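Local atomic coordinates of cell division control protein 45 cdc45 putative (Entamoeba histolytica, PDB entry 6CC2), a protein that probably works in DNA replication as a Cdc45-family partner of the replicative helicase, and may undergo a conformational switch that regulates replication. Residues 189-193 with 194-198; 224-227 with 228-232; 276-280 with 281-285. All blocks are in the same frame, centred on the assembly; numbering follows the deposited sequence.

Interaction 1 of 3, residues 189-193 with 194-198; sequences IAKKL and NKVEN. With EDO (1,2-ethanediol), chain B.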
ATOM      1  N   ILE A 189      14.119 -15.245  -6.915  1.00 20.91           N
ATOM      2  CA  ILE A 189      13.938 -16.470  -7.693  1.00 24.17           C
ATOM      3  C   ILE A 189      14.564 -16.310  -9.069  1.00 21.57           C
ATOM      4  O   ILE A 189      15.288 -17.184  -9.543  1.00 23.54           O
ATOM      5  CB  ILE A 189      12.442 -16.832  -7.800  1.00 23.96           C
ATOM      6  CG1 ILE A 189      11.877 -17.158  -6.408  1.00 25.05           C
ATOM      7  CG2 ILE A 189      12.250 -17.981  -8.771  1.00 25.88           C
ATOM      8  CD1 ILE A 189      10.359 -17.268  -6.376  1.00 24.78           C
ATOM      9  N   ALA A 190      14.276 -15.193  -9.734  1.00 23.05           N
ATOM     10  CA  ALA A 190      14.790 -14.989 -11.087  1.00 25.01           C
ATOM     11  C   ALA A 190      16.319 -14.965 -11.104  1.00 24.93           C
ATOM     12  O   ALA A 190      16.940 -15.522 -12.005  1.00 26.36           O
ATOM     13  CB  ALA A 190      14.226 -13.695 -11.665  1.00 24.23           C
ATOM     14  N   LYS A 191      16.934 -14.343 -10.093  1.00 23.94           N
ATOM     15  CA  LYS A 191      18.386 -14.263 -10.036  1.00 26.65           C
ATOM     16  C   LYS A 191      18.993 -15.638  -9.830  1.00 27.01           C
ATOM     17  O   LYS A 191      19.964 -16.005 -10.499  1.00 29.03           O
ATOM     18  CB  LYS A 191      18.813 -13.323  -8.910  1.00 30.10           C
ATOM     19  CG  LYS A 191      18.529 -11.850  -9.183  1.00 37.27           C
ATOM     20  CD  LYS A 191      18.999 -10.945  -8.041  1.00 42.91           C
ATOM     21  CE  LYS A 191      20.473 -11.141  -7.703  1.00 47.33           C
ATOM     22  NZ  LYS A 191      21.363 -11.049  -8.897  1.00 50.43           N
ATOM     23  N   LYS A 192      18.428 -16.414  -8.896  1.00 28.20           N
ATOM     24  CA  LYS A 192      18.966 -17.745  -8.616  1.00 30.28           C
ATOM     25  C   LYS A 192      18.876 -18.645  -9.838  1.00 28.53           C
ATOM     26  O   LYS A 192      19.760 -19.493 -10.078  1.00 31.78           O
ATOM     27  CB  LYS A 192      18.216 -18.359  -7.435  1.00 29.80           C
ATOM     28  CG  LYS A 192      18.669 -19.775  -7.060  1.00 33.50           C
ATOM     29  CD  LYS A 192      20.131 -19.806  -6.611  1.00 37.81           C
ATOM     30  CE  LYS A 192      20.495 -21.163  -6.038  1.00 46.18           C
ATOM     31  NZ  LYS A 192      21.869 -21.171  -5.466  1.00 51.78           N
ATOM     32  N   LEU A 193      17.811 -18.488 -10.620  1.00 27.35           N
ATOM     33  CA  LEU A 193      17.579 -19.362 -11.775  1.00 30.37           C
ATOM     34  C   LEU A 193      18.162 -18.809 -13.074  1.00 30.25           C
ATOM     35  O   LEU A 193      17.909 -19.385 -14.146  1.00 29.65           O
ATOM     36  CB  LEU A 193      16.077 -19.591 -11.949  1.00 31.30           C
ATOM     37  CG  LEU A 193      15.371 -20.252 -10.762  1.00 34.31           C
ATOM     38  CD1 LEU A 193      13.866 -20.333 -11.012  1.00 39.42           C
ATOM     39  CD2 LEU A 193      15.941 -21.646 -10.518  1.00 32.86           C
ATOM     40  N   ASN A 194      18.933 -17.733 -13.002  1.00 28.92           N
ATOM     41  CA  ASN A 194      19.529 -17.076 -14.173  1.00 30.97           C
ATOM     42  C   ASN A 194      18.455 -16.639 -15.169  1.00 30.57           C
ATOM     43  O   ASN A 194      18.605 -16.768 -16.382  1.00 30.09           O
ATOM     44  CB  ASN A 194      20.566 -17.971 -14.835  1.00 35.75           C
ATOM     45  CG  ASN A 194      21.908 -17.908 -14.144  1.00 38.29           C
ATOM     46  OD1 ASN A 194      22.244 -16.900 -13.519  1.00 39.68           O
ATOM     47  ND2 ASN A 194      22.688 -18.967 -14.262  1.00 45.92           N
ATOM     48  N   LYS A 195      17.355 -16.115 -14.647  1.00 28.39           N
ATOM     49  CA  LYS A 195      16.246 -15.647 -15.476  1.00 29.01           C
ATOM     50  C   LYS A 195      15.993 -14.162 -15.289  1.00 28.76           C
ATOM     51  O   LYS A 195      14.927 -13.661 -15.673  1.00 29.18           O
ATOM     52  CB  LYS A 195      14.969 -16.441 -15.153  1.00 28.76           C
ATOM     53  CG  LYS A 195      15.151 -17.960 -15.257  1.00 33.48           C
ATOM     54  CD  LYS A 195      13.894 -18.693 -14.784  1.00 36.46           C
ATOM     55  CE  LYS A 195      12.945 -18.981 -15.923  1.00 44.59           C
ATOM     56  NZ  LYS A 195      13.486 -20.037 -16.832  1.00 47.65           N
ATOM     57  N   VAL A 196      16.923 -13.438 -14.676  1.00 27.66           N
ATOM     58  CA  VAL A 196      16.672 -12.042 -14.380  1.00 25.48           C
ATOM     59  C   VAL A 196      16.685 -11.221 -15.663  1.00 24.49           C
ATOM     60  O   VAL A 196      17.536 -11.418 -16.548  1.00 26.42           O
ATOM     61  CB  VAL A 196      17.684 -11.521 -13.344  1.00 31.89           C
ATOM     62  CG1 VAL A 196      19.089 -11.611 -13.834  1.00 35.74           C
ATOM     63  CG2 VAL A 196      17.343 -10.076 -12.968  1.00 36.76           C
ATOM     64  N   GLU A 197      15.688 -10.351 -15.795  1.00 26.19           N
ATOM     65  CA  GLU A 197      15.668  -9.277 -16.778  1.00 27.52           C
ATOM     66  C   GLU A 197      15.789  -7.956 -16.027  1.00 24.37           C
ATOM     67  O   GLU A 197      15.175  -7.767 -14.975  1.00 25.19           O
ATOM     68  CB  GLU A 197      14.374  -9.310 -17.589  1.00 32.28           C
ATOM     69  CG  GLU A 197      14.163 -10.622 -18.332  1.00 43.32           C
ATOM     70  CD  GLU A 197      12.759 -10.759 -18.880  1.00 48.01           C
ATOM     71  OE1 GLU A 197      12.062 -11.718 -18.491  1.00 47.94           O
ATOM     72  OE2 GLU A 197      12.355  -9.908 -19.698  1.00 48.58           O
ATOM     73  N   ASN A 198      16.604  -7.039 -16.542  1.00 23.39           N
ATOM     74  CA  ASN A 198      16.958  -5.889 -15.715  1.00 22.23           C
ATOM     75  C   ASN A 198      15.753  -4.992 -15.400  1.00 21.47           C
ATOM     76  O   ASN A 198      15.770  -4.321 -14.381  1.00 20.55           O
ATOM     77  CB  ASN A 198      18.085  -5.104 -16.352  1.00 23.57           C
ATOM     78  CG  ASN A 198      19.416  -5.818 -16.227  1.00 24.99           C
ATOM     79  OD1 ASN A 198      19.463  -6.988 -15.832  1.00 26.74           O
ATOM     80  ND2 ASN A 198      20.492  -5.145 -16.576  1.00 24.10           N
TER
HETATM   81  C1  EDO B 601      20.221  -0.156 -16.067  1.00 27.79           C
HETATM   82  O1  EDO B 601      20.910   0.157 -15.023  1.00 16.50           O
HETATM   83  C2  EDO B 601      20.310  -1.669 -16.275  1.00 29.39           C
HETATM   84  O2  EDO B 601      19.790  -1.950 -17.553  1.00 44.36           O
HETATM   85  O   HOH W   1      21.171 -14.587 -12.363  1.00 33.13           O
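Where helix 182-192 runs out, the carbonyl oxygen of Lys191 is gripped twice. The backbone N of Asn194 donates to Lys191 O at 3.2 Å, coming from well above the carbonyl plane, 70° out of it, and so not on a lone pair. A water is the second donor, and its oxygen lies 2.6 Å from Lys191 O. The same water gives its other hydrogen to Asn194 OD1 at 2.8 Å, tying the side-chain amide back to the last helical turn. Asn194 can share this water because CG lies beside its own backbone N (chi1 -82°), which carries OD1 round toward the Lys191 carbonyl.

The second closing bond is shorter and straighter: Lys195 N meets Ala190 O at 2.7 Å, with an N-H...O angle of 165°. Together the two backbone bonds make a Schellman motif, with Asn194 as its C-prime residue at positive phi. After glycine, asparagine is among the residues that tolerate this left-handed conformation most readily. Beyond the turn, the aliphatic part of Lys195 passes across Leu193, its CD 3.7 Å from Leu193 CB, and then bends at chi3 and chi4 so that NZ can form a salt bridge with Asp49. Val196 turns its CB back to the helix, 4.4 Å from Ala190 CB and 4.3 Å from Lys191 CG. The small alanine lets the outgoing chain pass close by, while the charged end of Lys191 extends to Asn232 on helix 219-233.

Backbone N-H groups and one water thus satisfy carbonyls that the helix can no longer serve, and the long lysines contribute methylene packing here while sending their ammonium groups to partners elsewhere in the fold.

Interaction 2 of 3, residues 224-227 with 228-232; sequences HAIQ and YFIDN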
ATOM      1  N   HIS A 224      18.525   0.188   2.438  1.00 20.98           N
ATOM      2  CA  HIS A 224      19.278  -1.059   2.238  1.00 22.62           C
ATOM      3  C   HIS A 224      18.798  -1.800   0.994  1.00 21.38           C
ATOM      4  O   HIS A 224      19.599  -2.433   0.287  1.00 22.49           O
ATOM      5  CB  HIS A 224      19.128  -1.940   3.479  1.00 28.34           C
ATOM      6  CG  HIS A 224      20.159  -3.027   3.584  1.00 40.39           C
ATOM      7  ND1 HIS A 224      21.514  -2.770   3.622  1.00 45.74           N
ATOM      8  CD2 HIS A 224      20.030  -4.372   3.674  1.00 45.34           C
ATOM      9  CE1 HIS A 224      22.174  -3.909   3.718  1.00 48.28           C
ATOM     10  NE2 HIS A 224      21.298  -4.896   3.756  1.00 46.35           N
ATOM     11  N   ALA A 225      17.497  -1.767   0.729  1.00 20.53           N
ATOM     12  CA  ALA A 225      16.976  -2.401  -0.484  1.00 22.67           C
ATOM     13  C   ALA A 225      17.521  -1.717  -1.730  1.00 22.13           C
ATOM     14  O   ALA A 225      17.967  -2.375  -2.680  1.00 21.50           O
ATOM     15  CB  ALA A 225      15.450  -2.362  -0.479  1.00 23.30           C
ATOM     16  N   ILE A 226      17.501  -0.385  -1.747  1.00 21.27           N
ATOM     17  CA  ILE A 226      18.050   0.348  -2.878  1.00 23.58           C
ATOM     18  C   ILE A 226      19.517  -0.018  -3.083  1.00 24.40           C
ATOM     19  O   ILE A 226      19.977  -0.206  -4.215  1.00 22.99           O
ATOM     20  CB  ILE A 226      17.861   1.862  -2.670  1.00 23.04           C
ATOM     21  CG1 ILE A 226      16.377   2.178  -2.528  1.00 22.96           C
ATOM     22  CG2 ILE A 226      18.490   2.644  -3.801  1.00 27.11           C
ATOM     23  CD1 ILE A 226      15.513   1.666  -3.705  1.00 25.63           C
ATOM     24  N   GLN A 227      20.285  -0.114  -1.991  1.00 23.55           N
ATOM     25  CA  GLN A 227      21.697  -0.458  -2.116  1.00 22.29           C
ATOM     26  C   GLN A 227      21.871  -1.820  -2.790  1.00 22.94           C
ATOM     27  O   GLN A 227      22.852  -2.034  -3.512  1.00 23.16           O
ATOM     28  CB  GLN A 227      22.379  -0.455  -0.750  1.00 24.54           C
ATOM     29  CG  GLN A 227      23.880  -0.649  -0.810  1.00 31.97           C
ATOM     30  CD  GLN A 227      24.588   0.515  -1.473  1.00 35.50           C
ATOM     31  OE1 GLN A 227      24.308   1.677  -1.172  1.00 36.08           O
ATOM     32  NE2 GLN A 227      25.495   0.211  -2.392  1.00 34.06           N
ATOM     33  N   TYR A 228      20.953  -2.752  -2.546  1.00 22.38           N
ATOM     34  CA  TYR A 228      21.008  -4.047  -3.230  1.00 23.88           C
ATOM     35  C   TYR A 228      20.856  -3.869  -4.732  1.00 23.68           C
ATOM     36  O   TYR A 228      21.596  -4.491  -5.520  1.00 23.27           O
ATOM     37  CB  TYR A 228      19.925  -4.976  -2.694  1.00 24.93           C
ATOM     38  CG  TYR A 228      19.970  -6.380  -3.265  1.00 25.23           C
ATOM     39  CD1 TYR A 228      20.950  -7.271  -2.852  1.00 26.47           C
ATOM     40  CD2 TYR A 228      19.032  -6.816  -4.178  1.00 28.81           C
ATOM     41  CE1 TYR A 228      21.016  -8.553  -3.356  1.00 31.52           C
ATOM     42  CE2 TYR A 228      19.075  -8.118  -4.671  1.00 29.72           C
ATOM     43  CZ  TYR A 228      20.069  -8.965  -4.259  1.00 33.22           C
ATOM     44  OH  TYR A 228      20.141 -10.258  -4.750  1.00 41.73           O
ATOM     45  N   PHE A 229      19.920  -3.003  -5.148  1.00 23.14           N
ATOM     46  CA  PHE A 229      19.742  -2.739  -6.572  1.00 22.37           C
ATOM     47  C   PHE A 229      20.970  -2.043  -7.146  1.00 22.60           C
ATOM     48  O   PHE A 229      21.403  -2.348  -8.258  1.00 21.80           O
ATOM     49  CB  PHE A 229      18.513  -1.876  -6.815  1.00 21.74           C
ATOM     50  CG  PHE A 229      17.246  -2.385  -6.177  1.00 20.30           C
ATOM     51  CD1 PHE A 229      17.013  -3.735  -6.030  1.00 21.47           C
ATOM     52  CD2 PHE A 229      16.289  -1.497  -5.753  1.00 21.29           C
ATOM     53  CE1 PHE A 229      15.844  -4.186  -5.426  1.00 25.41           C
ATOM     54  CE2 PHE A 229      15.098  -1.935  -5.157  1.00 22.13           C
ATOM     55  CZ  PHE A 229      14.889  -3.274  -5.002  1.00 23.51           C
ATOM     56  N   ILE A 230      21.527  -1.080  -6.404  1.00 20.98           N
ATOM     57  CA  ILE A 230      22.731  -0.376  -6.857  1.00 23.02           C
ATOM     58  C   ILE A 230      23.874  -1.351  -7.071  1.00 21.95           C
ATOM     59  O   ILE A 230      24.629  -1.245  -8.051  1.00 23.84           O
ATOM     60  CB  ILE A 230      23.133   0.721  -5.847  1.00 24.76           C
ATOM     61  CG1 ILE A 230      22.118   1.874  -5.884  1.00 25.82           C
ATOM     62  CG2 ILE A 230      24.528   1.214  -6.134  1.00 27.55           C
ATOM     63  CD1 ILE A 230      22.304   2.883  -4.755  1.00 29.96           C
ATOM     64  N   ASP A 231      24.049  -2.294  -6.138  1.00 22.01           N
ATOM     65  CA  ASP A 231      25.132  -3.249  -6.226  1.00 25.79           C
ATOM     66  C   ASP A 231      24.957  -4.154  -7.443  1.00 24.48           C
ATOM     67  O   ASP A 231      25.914  -4.409  -8.175  1.00 24.80           O
ATOM     68  CB  ASP A 231      25.200  -4.101  -4.951  1.00 30.47           C
ATOM     69  CG  ASP A 231      25.732  -3.323  -3.737  1.00 35.65           C
ATOM     70  OD1 ASP A 231      26.185  -2.178  -3.895  1.00 33.93           O
ATOM     71  OD2 ASP A 231      25.689  -3.872  -2.613  1.00 35.20           O
ATOM     72  N   ASN A 232      23.735  -4.650  -7.666  1.00 23.68           N
ATOM     73  CA  ASN A 232      23.559  -5.618  -8.745  1.00 25.08           C
ATOM     74  C   ASN A 232      23.551  -4.966 -10.126  1.00 24.16           C
ATOM     75  O   ASN A 232      23.931  -5.624 -11.116  1.00 25.86           O
ATOM     76  CB  ASN A 232      22.284  -6.415  -8.532  1.00 25.93           C
ATOM     77  CG  ASN A 232      22.462  -7.515  -7.508  1.00 30.14           C
ATOM     78  OD1 ASN A 232      22.955  -8.597  -7.823  1.00 32.52           O
ATOM     79  ND2 ASN A 232      22.085  -7.233  -6.265  1.00 32.30           N
TER
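Gln227 and Asp231, one helical turn apart, meet through their polar ends at an angle, not as coplanar groups: the amide and carboxylate planes stand 57° apart. Gln227 NE2 donates to Asp231 OD1 at 2.9 Å. The oxygen lies in the amide plane, but the donor reaches it from above the carboxylate plane, 37° out. Gln227 manages this by setting CG opposite its backbone N (chi1 -173°) and then bending at chi2, which swings the amide along the helix surface.

Another side of the helix is apolar. The Phe229 ring lies with one face under Ala225 O, the oxygen sitting over the ring centre; Ala225 O also accepts from Phe229 N at 3.2 Å. Ile226 splits its two branches between neighbours: CD1 slants across to Phe229 CD2 at 3.8 Å, and CG2 reaches Ile230 CD1 at 3.9 Å. Both isoleucines also touch Val253 of strand 251-257, and Phe229 packs on Ala204 and Ala205 of helix 199-213, two small residues that suit a bulky ring. Asn232 ND2 rests over a face of the Tyr228 ring while donating to Tyr228 O at 2.9 Å.

Regular i to i+4 backbone bonds, buried branched and aromatic residues on one flank and an amide-carboxylate pair on the exposed one are typical of an amphipathic helix, here packed on a neighbouring helix and strand.

Interaction 3 of 3, residues 276-280 with 281-285; sequences EIASK and LGIWT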
ATOM      1  N   GLU A 276       3.693  13.114   6.757  1.00 21.14           N
ATOM      2  CA  GLU A 276       4.604  13.164   7.900  1.00 23.15           C
ATOM      3  C   GLU A 276       5.201  14.553   8.051  1.00 23.30           C
ATOM      4  O   GLU A 276       5.392  15.034   9.167  1.00 25.97           O
ATOM      5  CB  GLU A 276       5.728  12.131   7.742  1.00 32.64           C
ATOM      6  CG  GLU A 276       6.773  12.219   8.870  1.00 54.32           C
ATOM      7  CD  GLU A 276       7.819  11.115   8.813  1.00 74.38           C
ATOM      8  OE1 GLU A 276       7.461   9.958   8.498  1.00 81.04           O
ATOM      9  OE2 GLU A 276       9.003  11.407   9.084  1.00 79.95           O
ATOM     10  N   ILE A 277       5.458  15.220   6.925  1.00 22.26           N
ATOM     11  CA  ILE A 277       6.064  16.555   6.977  1.00 21.06           C
ATOM     12  C   ILE A 277       5.048  17.578   7.435  1.00 22.33           C
ATOM     13  O   ILE A 277       5.317  18.397   8.317  1.00 23.01           O
ATOM     14  CB  ILE A 277       6.642  16.902   5.586  1.00 24.90           C
ATOM     15  CG1 ILE A 277       7.551  15.786   5.102  1.00 27.67           C
ATOM     16  CG2 ILE A 277       7.368  18.215   5.618  1.00 30.36           C
ATOM     17  CD1 ILE A 277       8.655  15.391   6.054  1.00 36.06           C
ATOM     18  N   ALA A 278       3.838  17.530   6.865  1.00 23.73           N
ATOM     19  CA  ALA A 278       2.788  18.456   7.301  1.00 23.72           C
ATOM     20  C   ALA A 278       2.496  18.316   8.787  1.00 22.71           C
ATOM     21  O   ALA A 278       2.297  19.317   9.496  1.00 22.22           O
ATOM     22  CB  ALA A 278       1.525  18.216   6.480  1.00 23.21           C
ATOM     23  N   SER A 279       2.490  17.083   9.295  1.00 22.74           N
ATOM     24  CA  SER A 279       2.239  16.871  10.711  1.00 22.16           C
ATOM     25  C   SER A 279       3.327  17.514  11.568  1.00 26.73           C
ATOM     26  O   SER A 279       3.037  18.114  12.593  1.00 31.53           O
ATOM     27  CB  SER A 279       2.149  15.375  11.013  1.00 28.39           C
ATOM     28  OG  SER A 279       1.039  14.797  10.346  1.00 37.42           O
ATOM     29  N   LYS A 280       4.582  17.374  11.160  1.00 28.16           N
ATOM     30  CA  LYS A 280       5.692  17.899  11.938  1.00 27.53           C
ATOM     31  C   LYS A 280       5.812  19.408  11.820  1.00 28.15           C
ATOM     32  O   LYS A 280       6.287  20.051  12.751  1.00 31.56           O
ATOM     33  CB  LYS A 280       6.989  17.224  11.503  1.00 30.74           C
ATOM     34  CG  LYS A 280       7.066  15.777  11.955  1.00 34.40           C
ATOM     35  CD  LYS A 280       8.318  15.072  11.456  1.00 38.15           C
ATOM     36  CE  LYS A 280       8.424  13.679  12.075  1.00 50.18           C
ATOM     37  NZ  LYS A 280       9.644  12.957  11.635  1.00 61.90           N
ATOM     38  N   LEU A 281       5.400  19.981  10.692  1.00 27.01           N
ATOM     39  CA  LEU A 281       5.388  21.431  10.551  1.00 30.67           C
ATOM     40  C   LEU A 281       4.173  22.076  11.195  1.00 31.44           C
ATOM     41  O   LEU A 281       4.138  23.304  11.308  1.00 34.50           O
ATOM     42  CB  LEU A 281       5.442  21.819   9.078  1.00 28.05           C
ATOM     43  CG  LEU A 281       6.711  21.469   8.312  1.00 30.11           C
ATOM     44  CD1 LEU A 281       6.527  21.752   6.834  1.00 29.14           C
ATOM     45  CD2 LEU A 281       7.897  22.241   8.864  1.00 34.15           C
ATOM     46  N   GLY A 282       3.181  21.292  11.609  1.00 27.34           N
ATOM     47  CA  GLY A 282       2.020  21.856  12.269  1.00 29.33           C
ATOM     48  C   GLY A 282       1.115  22.679  11.374  1.00 32.10           C
ATOM     49  O   GLY A 282       0.386  23.538  11.865  1.00 35.88           O
ATOM     50  N   ILE A 283       1.112  22.406  10.062  1.00 30.82           N
ATOM     51  CA  ILE A 283       0.342  23.209   9.128  1.00 29.62           C
ATOM     52  C   ILE A 283      -1.066  22.686   8.910  1.00 29.49           C
ATOM     53  O   ILE A 283      -1.818  23.275   8.119  1.00 31.06           O
ATOM     54  CB  ILE A 283       1.083  23.307   7.779  1.00 27.91           C
ATOM     55  CG1 ILE A 283       1.386  21.928   7.210  1.00 28.54           C
ATOM     56  CG2 ILE A 283       2.370  24.095   7.967  1.00 27.84           C
ATOM     57  CD1 ILE A 283       2.077  21.960   5.882  1.00 27.46           C
ATOM     58  N   TRP A 284      -1.455  21.603   9.582  1.00 25.44           N
ATOM     59  CA  TRP A 284      -2.821  21.099   9.509  1.00 24.52           C
ATOM     60  C   TRP A 284      -3.646  21.519  10.721  1.00 33.06           C
ATOM     61  O   TRP A 284      -4.710  20.947  10.969  1.00 39.84           O
ATOM     62  CB  TRP A 284      -2.826  19.580   9.376  1.00 23.23           C
ATOM     63  CG  TRP A 284      -2.380  19.070   8.035  1.00 21.92           C
ATOM     64  CD1 TRP A 284      -2.050  19.808   6.923  1.00 24.11           C
ATOM     65  CD2 TRP A 284      -2.221  17.705   7.661  1.00 22.57           C
ATOM     66  NE1 TRP A 284      -1.705  18.979   5.885  1.00 26.10           N
ATOM     67  CE2 TRP A 284      -1.796  17.681   6.312  1.00 25.19           C
ATOM     68  CE3 TRP A 284      -2.385  16.494   8.340  1.00 22.99           C
ATOM     69  CZ2 TRP A 284      -1.562  16.497   5.631  1.00 23.93           C
ATOM     70  CZ3 TRP A 284      -2.140  15.313   7.655  1.00 26.01           C
ATOM     71  CH2 TRP A 284      -1.726  15.327   6.315  1.00 24.52           C
ATOM     72  N   THR A 285      -3.166  22.470  11.476  1.00 41.76           N
ATOM     73  CA  THR A 285      -3.881  22.953  12.649  1.00 54.05           C
ATOM     74  C   THR A 285      -4.896  24.019  12.231  1.00 50.74           C
ATOM     75  O   THR A 285      -5.127  24.265  11.042  1.00 40.48           O
ATOM     76  CB  THR A 285      -2.893  23.486  13.684  1.00 65.02           C
ATOM     77  OG1 THR A 285      -2.071  24.491  13.081  1.00 63.40           O
ATOM     78  CG2 THR A 285      -2.011  22.359  14.209  1.00 68.21           C
TER
HETATM   79  O   HOH W   2      -0.065  19.673  11.371  1.00 31.46           O
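One face of the Trp284 indole receives the methyl of Ala278, seated off-centre, near the rim of the ring system, over the NE1-CE2 bond. CB of Ala278 lies 3.4 Å from Trp284 CE2 and 3.6 Å from the centroid of the five-membered ring, 26° off its normal, a CH-pi contact. Alanine suits this place because its one methyl lets the indole lie close against the helix. Ser279 OG stands obliquely to the six-membered ring, near CZ3, though its hydrogen bond goes back to Arg275 O. Beyond the two segments, Phe272 makes an edge-to-face contact with the indole and its carbonyl accepts from Trp284 NE1, so the buried N-H is satisfied and the rotation of the ring is restrained.

The chain reaches this position through the C-terminal turn of helix 275-281. Gly282 takes a positive phi, a left-handed region that glycine, with no CB, enters without strain. The bonds follow the pattern of a Schellman motif, although both are weak: Ile283 N to Ala278 O at 3.4 Å and Gly282 N to Ser279 O at 3.3 Å. Gly282 N also bonds weakly to Ala278 O. A water bridges the same turn, donating to Ala278 O at 3.0 Å and accepting from Trp284 N at 3.0 Å.

Ile283 places CG1 between its backbone N and carbonyl carbon (chi1 56°), a crowded position that turns this branch against Ala278, with CG1 3.8 Å from Ala278 CB. Leu281 and Ile277 lie side by side and point the same way, packing against Phe334 from a neighbouring loop. At the helix edge, Lys280 extends fully beyond CG so that NZ forms a salt bridge with Glu276 OE2, 3.1 Å away and met from above the carboxylate plane; the same ammonium group also donates to His333 O.

In the fold
Interactions 1 and 2 are neighbours, their centres about 15 Å apart, and they touch through Lys191, which joins the end of helix 182-192 to helix 219-233. Interaction 3 lies on the opposite side of the chain's centre from interaction 1, about 43 Å from it between centres. Residues 189-198 and 276-285 both end a helix with a residue at positive phi, yet at the surface that residue is an asparagine sharing a water, whereas in the buried turn it is a glycine and an indole lies face-on against a helix alanine. Interaction 2 falls between the two in burial: it lies within a continuing helix, with one apolar flank and one polar.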